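Local coordinates for LanC-like protein GCR2 (Arabidopsis thaliana, PDB 3T33) that may take part in abscisic acid signalling in plants and binds a zinc ion within a fold shared with lanthionine cyclases, at residues E66-S71 against L108-A113; G83-A88 against E112-A117; G290-A295 against E319-R324. All blocks are in the same frame, centred on the assembly; numbering follows the deposited sequence.

Contact 1: E66-S71 against L108-A113; sequences ETWERS and LENVEA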
loop_
_atom_site.group_PDB
_atom_site.type_symbol
_atom_site.label_atom_id
_atom_site.label_comp_id
_atom_site.label_asym_id
_atom_site.label_seq_id
_atom_site.Cartn_x
_atom_site.Cartn_y
_atom_site.Cartn_z
ATOM N N GLU A 66 -14.099 14.766 -9.999
ATOM C CA GLU A 66 -14.658 13.695 -10.802
ATOM C C GLU A 66 -15.458 12.715 -9.986
ATOM O O GLU A 66 -16.437 12.205 -10.461
ATOM C CB GLU A 66 -13.549 12.924 -11.528
ATOM C CG GLU A 66 -12.822 13.697 -12.603
ATOM C CD GLU A 66 -13.784 14.219 -13.700
ATOM O OE1 GLU A 66 -14.811 13.537 -13.971
ATOM O OE2 GLU A 66 -13.546 15.331 -14.265
ATOM N N THR A 67 -15.038 12.424 -8.759
ATOM C CA THR A 67 -15.628 11.338 -8.031
ATOM C C THR A 67 -16.724 11.844 -7.130
ATOM O O THR A 67 -17.524 11.068 -6.654
ATOM C CB THR A 67 -14.565 10.545 -7.182
ATOM O OG1 THR A 67 -13.968 11.382 -6.178
ATOM C CG2 THR A 67 -13.501 9.929 -8.070
ATOM N N TRP A 68 -16.750 13.151 -6.894
ATOM C CA TRP A 68 -17.714 13.735 -5.969
ATOM C C TRP A 68 -18.641 14.752 -6.629
ATOM O O TRP A 68 -19.861 14.596 -6.603
ATOM C CB TRP A 68 -16.991 14.381 -4.785
ATOM C CG TRP A 68 -17.901 14.748 -3.654
ATOM C CD1 TRP A 68 -18.133 15.998 -3.160
ATOM C CD2 TRP A 68 -18.705 13.854 -2.872
ATOM N NE1 TRP A 68 -19.030 15.939 -2.120
ATOM C CE2 TRP A 68 -19.396 14.634 -1.924
ATOM C CE3 TRP A 68 -18.905 12.470 -2.883
ATOM C CZ2 TRP A 68 -20.273 14.076 -0.996
ATOM C CZ3 TRP A 68 -19.777 11.919 -1.961
ATOM C CH2 TRP A 68 -20.449 12.721 -1.030
ATOM N N GLU A 69 -18.061 15.798 -7.210
ATOM C CA GLU A 69 -18.873 16.904 -7.783
ATOM C C GLU A 69 -19.543 16.559 -9.105
ATOM O O GLU A 69 -20.773 16.623 -9.199
ATOM C CB GLU A 69 -18.104 18.250 -7.844
ATOM C CG GLU A 69 -17.751 18.825 -6.442
ATOM C CD GLU A 69 -18.966 19.438 -5.736
ATOM O OE1 GLU A 69 -19.978 19.687 -6.432
ATOM O OE2 GLU A 69 -18.927 19.673 -4.497
ATOM N N ARG A 70 -18.767 16.165 -10.109
ATOM C CA ARG A 70 -19.336 15.729 -11.377
ATOM C C ARG A 70 -20.512 14.722 -11.164
ATOM O O ARG A 70 -21.618 14.883 -11.717
ATOM C CB ARG A 70 -18.260 15.061 -12.231
ATOM C CG ARG A 70 -18.806 14.357 -13.485
ATOM C CD ARG A 70 -18.922 15.352 -14.645
ATOM N NE ARG A 70 -17.625 15.979 -14.903
ATOM C CZ ARG A 70 -16.713 15.504 -15.760
ATOM N NH1 ARG A 70 -16.965 14.402 -16.473
ATOM N NH2 ARG A 70 -15.547 16.137 -15.910
ATOM N N SER A 71 -20.248 13.692 -10.361
ATOM C CA SER A 71 -21.155 12.583 -10.169
ATOM C C SER A 71 -22.366 13.020 -9.321
ATOM O O SER A 71 -23.219 12.198 -8.998
ATOM C CB SER A 71 -20.387 11.423 -9.492
ATOM O OG SER A 71 -20.125 11.707 -8.109
ATOM N N LEU A 108 -15.177 13.222 5.807
ATOM C CA LEU A 108 -16.330 12.707 6.539
ATOM C C LEU A 108 -17.627 12.727 5.770
ATOM O O LEU A 108 -18.465 11.846 5.965
ATOM C CB LEU A 108 -16.512 13.436 7.862
ATOM C CG LEU A 108 -15.498 12.910 8.868
ATOM C CD1 LEU A 108 -15.458 13.842 10.040
ATOM C CD2 LEU A 108 -15.821 11.508 9.301
ATOM N N GLU A 109 -17.789 13.718 4.906
ATOM C CA GLU A 109 -18.948 13.715 4.046
ATOM C C GLU A 109 -18.879 12.552 3.067
ATOM O O GLU A 109 -19.904 11.916 2.810
ATOM C CB GLU A 109 -19.099 15.017 3.259
ATOM C CG GLU A 109 -19.058 16.223 4.084
ATOM C CD GLU A 109 -19.572 17.441 3.340
ATOM O OE1 GLU A 109 -19.852 17.367 2.101
ATOM O OE2 GLU A 109 -19.726 18.474 4.043
ATOM N N ASN A 110 -17.689 12.295 2.502
ATOM C CA ASN A 110 -17.542 11.144 1.603
ATOM C C ASN A 110 -17.812 9.815 2.319
ATOM O O ASN A 110 -18.389 8.910 1.714
ATOM C CB ASN A 110 -16.143 11.075 1.031
ATOM C CG ASN A 110 -15.842 12.199 0.034
ATOM O OD1 ASN A 110 -14.860 12.113 -0.683
ATOM N ND2 ASN A 110 -16.677 13.226 -0.022
ATOM N N VAL A 111 -17.365 9.709 3.586
ATOM C CA VAL A 111 -17.461 8.467 4.385
ATOM C C VAL A 111 -18.947 8.147 4.617
ATOM O O VAL A 111 -19.432 7.038 4.290
ATOM C CB VAL A 111 -16.708 8.567 5.736
ATOM C CG1 VAL A 111 -16.844 7.304 6.537
ATOM C CG2 VAL A 111 -15.195 8.786 5.502
ATOM N N GLU A 112 -19.654 9.147 5.154
ATOM C CA GLU A 112 -21.089 9.080 5.366
ATOM C C GLU A 112 -21.847 8.607 4.128
ATOM O O GLU A 112 -22.659 7.683 4.237
ATOM C CB GLU A 112 -21.589 10.429 5.843
ATOM C CG GLU A 112 -23.096 10.609 5.830
ATOM C CD GLU A 112 -23.458 11.811 6.694
ATOM O OE1 GLU A 112 -23.561 12.957 6.137
ATOM O OE2 GLU A 112 -23.555 11.618 7.944
ATOM N N ALA A 113 -21.594 9.205 2.962
ATOM C CA ALA A 113 -22.167 8.662 1.714
ATOM C C ALA A 113 -21.767 7.207 1.429
ATOM O O ALA A 113 -22.532 6.449 0.853
ATOM C CB ALA A 113 -21.856 9.526 0.520
#
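Helix 45-69 brings Trp68, near its end, up to Asn110 of helix 101-118, with the two CA atoms 8.0 Å apart. The backbone of 66-69 makes a wider, pi-type turn here. The indole carries the contact. Its CG lies anti to the backbone N (chi1 -168°), which sends the ring across to the other helix. Asn110 answers from over one face of the ring. Its ND2 stands 3.4 Å above the ring plane and over the ring centre, and the atoms closest to it include Trp68 CD2, 3.6 Å from Asn110 ND2. The amide plane is tilted 37° from the ring, so this is not a flat stack; the amide packs on the ring face by its nitrogen.

The helices belong to the LanC-like fold, in which helical hairpins build a toroid. Both lie in its outer layer, and helix 84-98 packs behind them: Asn110 also touches Thr87, Ala88 and Leu91.

Ala113 meets the same indole at its edge. Its CB lies near the ring plane, 3.8 Å from Trp68 CH2. The carbonyl O of Glu109 comes 4.0 Å from Trp68 CH2 at an oblique angle. Loop residues add to the packing: Trp68 also touches Lys73, and Ala113 touches Val75. Thr67 OG1 hydrogen-bonds to Thr87 OG1 on helix 84-98.

Contact 2: G83-A88 against E112-A117; sequences GVLGTA and EACDVA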
loop_
_atom_site.group_PDB
_atom_site.type_symbol
_atom_site.label_atom_id
_atom_site.label_comp_id
_atom_site.label_asym_id
_atom_site.label_seq_id
_atom_site.Cartn_x
_atom_site.Cartn_y
_atom_site.Cartn_z
ATOM N N GLY A 83 -13.743 2.800 -5.210
ATOM C CA GLY A 83 -14.902 3.658 -4.992
ATOM C C GLY A 83 -14.583 4.935 -4.245
ATOM O O GLY A 83 -13.396 5.408 -4.189
ATOM N N VAL A 84 -15.601 5.466 -3.596
ATOM C CA VAL A 84 -15.536 6.813 -3.132
ATOM C C VAL A 84 -14.746 6.926 -1.826
ATOM O O VAL A 84 -14.229 7.979 -1.495
ATOM C CB VAL A 84 -16.972 7.425 -3.059
ATOM C CG1 VAL A 84 -16.963 8.732 -2.269
ATOM C CG2 VAL A 84 -17.494 7.635 -4.477
ATOM N N LEU A 85 -14.621 5.816 -1.115
ATOM C CA LEU A 85 -13.809 5.798 0.064
ATOM C C LEU A 85 -12.313 6.079 -0.272
ATOM O O LEU A 85 -11.612 6.678 0.535
ATOM C CB LEU A 85 -13.964 4.471 0.845
ATOM C CG LEU A 85 -13.516 4.674 2.306
ATOM C CD1 LEU A 85 -14.523 5.507 3.198
ATOM C CD2 LEU A 85 -13.176 3.369 2.999
ATOM N N GLY A 86 -11.860 5.642 -1.442
ATOM C CA GLY A 86 -10.538 6.023 -1.974
ATOM C C GLY A 86 -10.352 7.526 -1.953
ATOM O O GLY A 86 -9.317 8.034 -1.550
ATOM N N THR A 87 -11.393 8.253 -2.288
ATOM C CA THR A 87 -11.331 9.705 -2.291
ATOM C C THR A 87 -11.289 10.251 -0.889
ATOM O O THR A 87 -10.444 11.118 -0.604
ATOM C CB THR A 87 -12.538 10.277 -3.079
ATOM O OG1 THR A 87 -12.421 9.831 -4.442
ATOM C CG2 THR A 87 -12.572 11.769 -3.024
ATOM N N ALA A 88 -12.149 9.736 0.006
ATOM C CA ALA A 88 -12.100 10.147 1.377
ATOM C C ALA A 88 -10.702 9.921 1.981
ATOM O O ALA A 88 -10.186 10.739 2.762
ATOM C CB ALA A 88 -13.174 9.356 2.220
ATOM N N GLU A 112 -19.654 9.147 5.154
ATOM C CA GLU A 112 -21.089 9.080 5.366
ATOM C C GLU A 112 -21.847 8.607 4.128
ATOM O O GLU A 112 -22.659 7.683 4.237
ATOM C CB GLU A 112 -21.589 10.429 5.843
ATOM C CG GLU A 112 -23.096 10.609 5.830
ATOM C CD GLU A 112 -23.458 11.811 6.694
ATOM O OE1 GLU A 112 -23.561 12.957 6.137
ATOM O OE2 GLU A 112 -23.555 11.618 7.944
ATOM N N ALA A 113 -21.594 9.205 2.962
ATOM C CA ALA A 113 -22.167 8.662 1.714
ATOM C C ALA A 113 -21.767 7.207 1.429
ATOM O O ALA A 113 -22.532 6.449 0.853
ATOM C CB ALA A 113 -21.856 9.526 0.520
ATOM N N CYS A 114 -20.573 6.804 1.832
ATOM C CA CYS A 114 -20.119 5.472 1.527
ATOM C C CYS A 114 -20.853 4.510 2.447
ATOM O O CYS A 114 -21.142 3.380 2.063
ATOM C CB CYS A 114 -18.599 5.394 1.734
ATOM S SG CYS A 114 -17.626 6.107 0.329
ATOM N N ASP A 115 -21.113 4.972 3.668
ATOM C CA ASP A 115 -21.800 4.204 4.657
ATOM C C ASP A 115 -23.214 3.826 4.189
ATOM O O ASP A 115 -23.544 2.634 4.111
ATOM C CB ASP A 115 -21.856 4.988 5.936
ATOM C CG ASP A 115 -22.438 4.185 7.092
ATOM O OD1 ASP A 115 -22.344 2.933 7.120
ATOM O OD2 ASP A 115 -22.994 4.838 7.998
ATOM N N VAL A 116 -24.002 4.853 3.850
ATOM C CA VAL A 116 -25.324 4.734 3.196
ATOM C C VAL A 116 -25.287 3.719 2.041
ATOM O O VAL A 116 -26.114 2.784 1.986
ATOM C CB VAL A 116 -25.830 6.132 2.662
ATOM C CG1 VAL A 116 -27.083 6.003 1.763
ATOM C CG2 VAL A 116 -26.093 7.118 3.809
ATOM N N ALA A 117 -24.339 3.897 1.119
ATOM C CA ALA A 117 -24.238 3.006 -0.039
ATOM C C ALA A 117 -23.748 1.576 0.310
ATOM O O ALA A 117 -23.921 0.667 -0.491
ATOM C CB ALA A 117 -23.345 3.625 -1.091
#
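The backbone of Leu85 hydrogen-bonds with that of Tyr78, while Leu85 N also lies 3.3 Å from Cys114 SG, a close approach rather than a bond. The contact joins an inner and an outer helix of the LanC-like toroid: helix 84-98 belongs to the inner layer and helix 101-118 to the outer one. The two backbones come nearest at Leu85 and Cys114, CA to CA 6.5 Å.

The side chain of Cys114 sets out toward helix 84-98, and SG reaches Val84 and Leu85 in its first turn. The sulfur sits beside its own backbone N and anti to its carbonyl carbon (chi1 -79°). The remaining touches are apolar. Val84 CB is 3.7 Å from Cys114 SG. Leu85 CB is 4.0 Å from Cys114 SG. The side chain of Leu85 also touches Val133 and Leu136 of helix 130-144, while Val84 also packs on Val75 and Asn110.

All three touching residues are buried, and the site lies away from the zinc. Beside the sulfur, Val84 offers a methyl branch too: its CG1 lies 3.8 Å from Cys114 SG.

Contact 3: G290-A295 against E319-R324; sequences GAPGVA and EVVWSR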
loop_
_atom_site.group_PDB
_atom_site.type_symbol
_atom_site.label_atom_id
_atom_site.label_comp_id
_atom_site.label_asym_id
_atom_site.label_seq_id
_atom_site.Cartn_x
_atom_site.Cartn_y
_atom_site.Cartn_z
ATOM N N GLY A 290 4.035 -10.291 -6.972
ATOM C CA GLY A 290 5.433 -10.097 -7.362
ATOM C C GLY A 290 6.264 -9.430 -6.277
ATOM O O GLY A 290 5.825 -9.254 -5.140
ATOM N N ALA A 291 7.479 -9.085 -6.646
ATOM C CA ALA A 291 8.489 -8.463 -5.774
ATOM C C ALA A 291 8.013 -7.286 -4.874
ATOM O O ALA A 291 8.367 -7.248 -3.723
ATOM C CB ALA A 291 9.608 -7.976 -6.681
ATOM N N PRO A 292 7.229 -6.317 -5.403
ATOM C CA PRO A 292 6.881 -5.111 -4.624
ATOM C C PRO A 292 6.113 -5.446 -3.362
ATOM O O PRO A 292 6.545 -5.079 -2.246
ATOM C CB PRO A 292 6.052 -4.277 -5.607
ATOM C CG PRO A 292 6.653 -4.681 -6.969
ATOM C CD PRO A 292 6.862 -6.149 -6.820
ATOM N N GLY A 293 5.063 -6.234 -3.482
ATOM C CA GLY A 293 4.256 -6.533 -2.289
ATOM C C GLY A 293 5.047 -7.359 -1.318
ATOM O O GLY A 293 4.987 -7.160 -0.088
ATOM N N VAL A 294 5.841 -8.272 -1.853
ATOM C CA VAL A 294 6.614 -9.163 -1.000
ATOM C C VAL A 294 7.713 -8.348 -0.323
ATOM O O VAL A 294 7.945 -8.459 0.912
ATOM C CB VAL A 294 7.187 -10.296 -1.856
ATOM C CG1 VAL A 294 8.218 -11.117 -1.053
ATOM C CG2 VAL A 294 6.041 -11.152 -2.425
ATOM N N ALA A 295 8.377 -7.478 -1.085
ATOM C CA ALA A 295 9.426 -6.625 -0.438
ATOM C C ALA A 295 8.910 -5.871 0.786
ATOM O O ALA A 295 9.519 -5.852 1.853
ATOM C CB ALA A 295 9.974 -5.675 -1.430
ATOM N N GLU A 319 15.944 -4.517 -5.620
ATOM C CA GLU A 319 16.672 -4.457 -6.916
ATOM C C GLU A 319 15.804 -4.893 -8.075
ATOM O O GLU A 319 15.883 -4.349 -9.151
ATOM C CB GLU A 319 17.931 -5.326 -6.893
ATOM C CG GLU A 319 18.921 -4.931 -5.832
ATOM C CD GLU A 319 19.479 -3.538 -6.059
ATOM O OE1 GLU A 319 19.747 -3.177 -7.214
ATOM O OE2 GLU A 319 19.661 -2.807 -5.078
ATOM N N VAL A 320 14.956 -5.879 -7.875
ATOM C CA VAL A 320 14.009 -6.276 -8.917
ATOM C C VAL A 320 13.031 -5.147 -9.257
ATOM O O VAL A 320 12.746 -4.844 -10.440
ATOM C CB VAL A 320 13.222 -7.445 -8.402
ATOM C CG1 VAL A 320 12.131 -7.847 -9.412
ATOM C CG2 VAL A 320 14.209 -8.572 -8.053
ATOM N N VAL A 321 12.503 -4.509 -8.211
ATOM C CA VAL A 321 11.695 -3.277 -8.422
ATOM C C VAL A 321 12.508 -2.161 -9.120
ATOM O O VAL A 321 12.048 -1.517 -10.089
ATOM C CB VAL A 321 11.092 -2.801 -7.100
ATOM C CG1 VAL A 321 10.024 -1.727 -7.377
ATOM C CG2 VAL A 321 10.443 -4.019 -6.405
ATOM N N TRP A 322 13.744 -1.961 -8.682
ATOM C CA TRP A 322 14.526 -0.910 -9.334
ATOM C C TRP A 322 14.708 -1.165 -10.828
ATOM O O TRP A 322 14.621 -0.215 -11.627
ATOM C CB TRP A 322 15.850 -0.654 -8.609
ATOM C CG TRP A 322 16.675 0.460 -9.151
ATOM C CD1 TRP A 322 17.934 0.349 -9.634
ATOM C CD2 TRP A 322 16.334 1.868 -9.232
ATOM N NE1 TRP A 322 18.382 1.575 -10.041
ATOM C CE2 TRP A 322 17.436 2.525 -9.800
ATOM C CE3 TRP A 322 15.193 2.624 -8.902
ATOM C CZ2 TRP A 322 17.465 3.934 -10.037
ATOM C CZ3 TRP A 322 15.204 4.037 -9.140
ATOM C CH2 TRP A 322 16.341 4.664 -9.697
ATOM N N SER A 323 14.931 -2.409 -11.249
ATOM C CA SER A 323 15.101 -2.594 -12.693
ATOM C C SER A 323 13.838 -2.879 -13.472
ATOM O O SER A 323 13.731 -2.484 -14.641
ATOM C CB SER A 323 16.178 -3.634 -13.030
ATOM O OG SER A 323 15.672 -4.938 -12.878
ATOM N N ARG A 324 12.859 -3.517 -12.858
ATOM C CA ARG A 324 11.663 -3.874 -13.633
ATOM C C ARG A 324 10.383 -3.208 -13.112
ATOM O O ARG A 324 9.301 -3.483 -13.637
ATOM C CB ARG A 324 11.479 -5.392 -13.640
ATOM C CG ARG A 324 12.591 -6.218 -14.369
ATOM C CD ARG A 324 12.577 -7.706 -13.896
ATOM N NE ARG A 324 11.352 -8.382 -14.322
ATOM C CZ ARG A 324 10.983 -9.599 -13.939
ATOM N NH1 ARG A 324 11.732 -10.341 -13.116
ATOM N NH2 ARG A 324 9.846 -10.092 -14.408
#
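Val320 holds CG1 anti to its backbone N (chi1 176°), and that methyl is the branch that meets Ala291. Val321 has nearly the same first torsion (-168°), but here CG2, anti to the carbonyl carbon, does the touching. The two valines thus present different branches to the start of helix 291-305.

Ala291 CB lies 3.7 Å from Val320 CG1. It is also 4.1 Å from Val321 CG2, so one methyl packs against both valines. Pro292 follows, and its ring carbon CG is 3.9 Å from Val321 CG2.

The two helices form an antiparallel pair of the LanC-like toroid, an inner helix backed by the outer helix 308-324. Their short axes are 9.7 Å apart at closest approach and run at 149° to each other. Gly290 sits at the N-cap. Pro292 is in the first turn, where its lack of an N-H costs the helix no bond.

This end lies near the metal centre. The side chain of Pro292 is about 10 Å from the zinc ion and about 8 Å from the side chains of Cys288 and His334, two of its protein ligands. Pro292 and Val321 both also touch Asn339 of helix 336-350.

All four touching residues are buried and meet by carbon atoms alone. The fit across this interface therefore rests on shape and apolar packing, not on polar pairing.

How the contacts relate
Contacts 1 and 2 share helix 101-118, including Glu112 and Ala113, and their centres are 7 Å apart. Helix 45-69 and helix 84-98 follow each other in the chain, and both pack on helix 101-118, where Asn110 meets both. Contact 1 joins two outer helices and is partly buried; it uses an aromatic ring with an amide. Contact 2 is fully buried and turns on a thiol. Contact 3 lies on the opposite side of the chain's centre, about 31 Å from contact 2 between centres. It repeats the inner-with-outer pairing of contact 2, but with aliphatic groups only. Of the three, contact 3 alone approaches the zinc site.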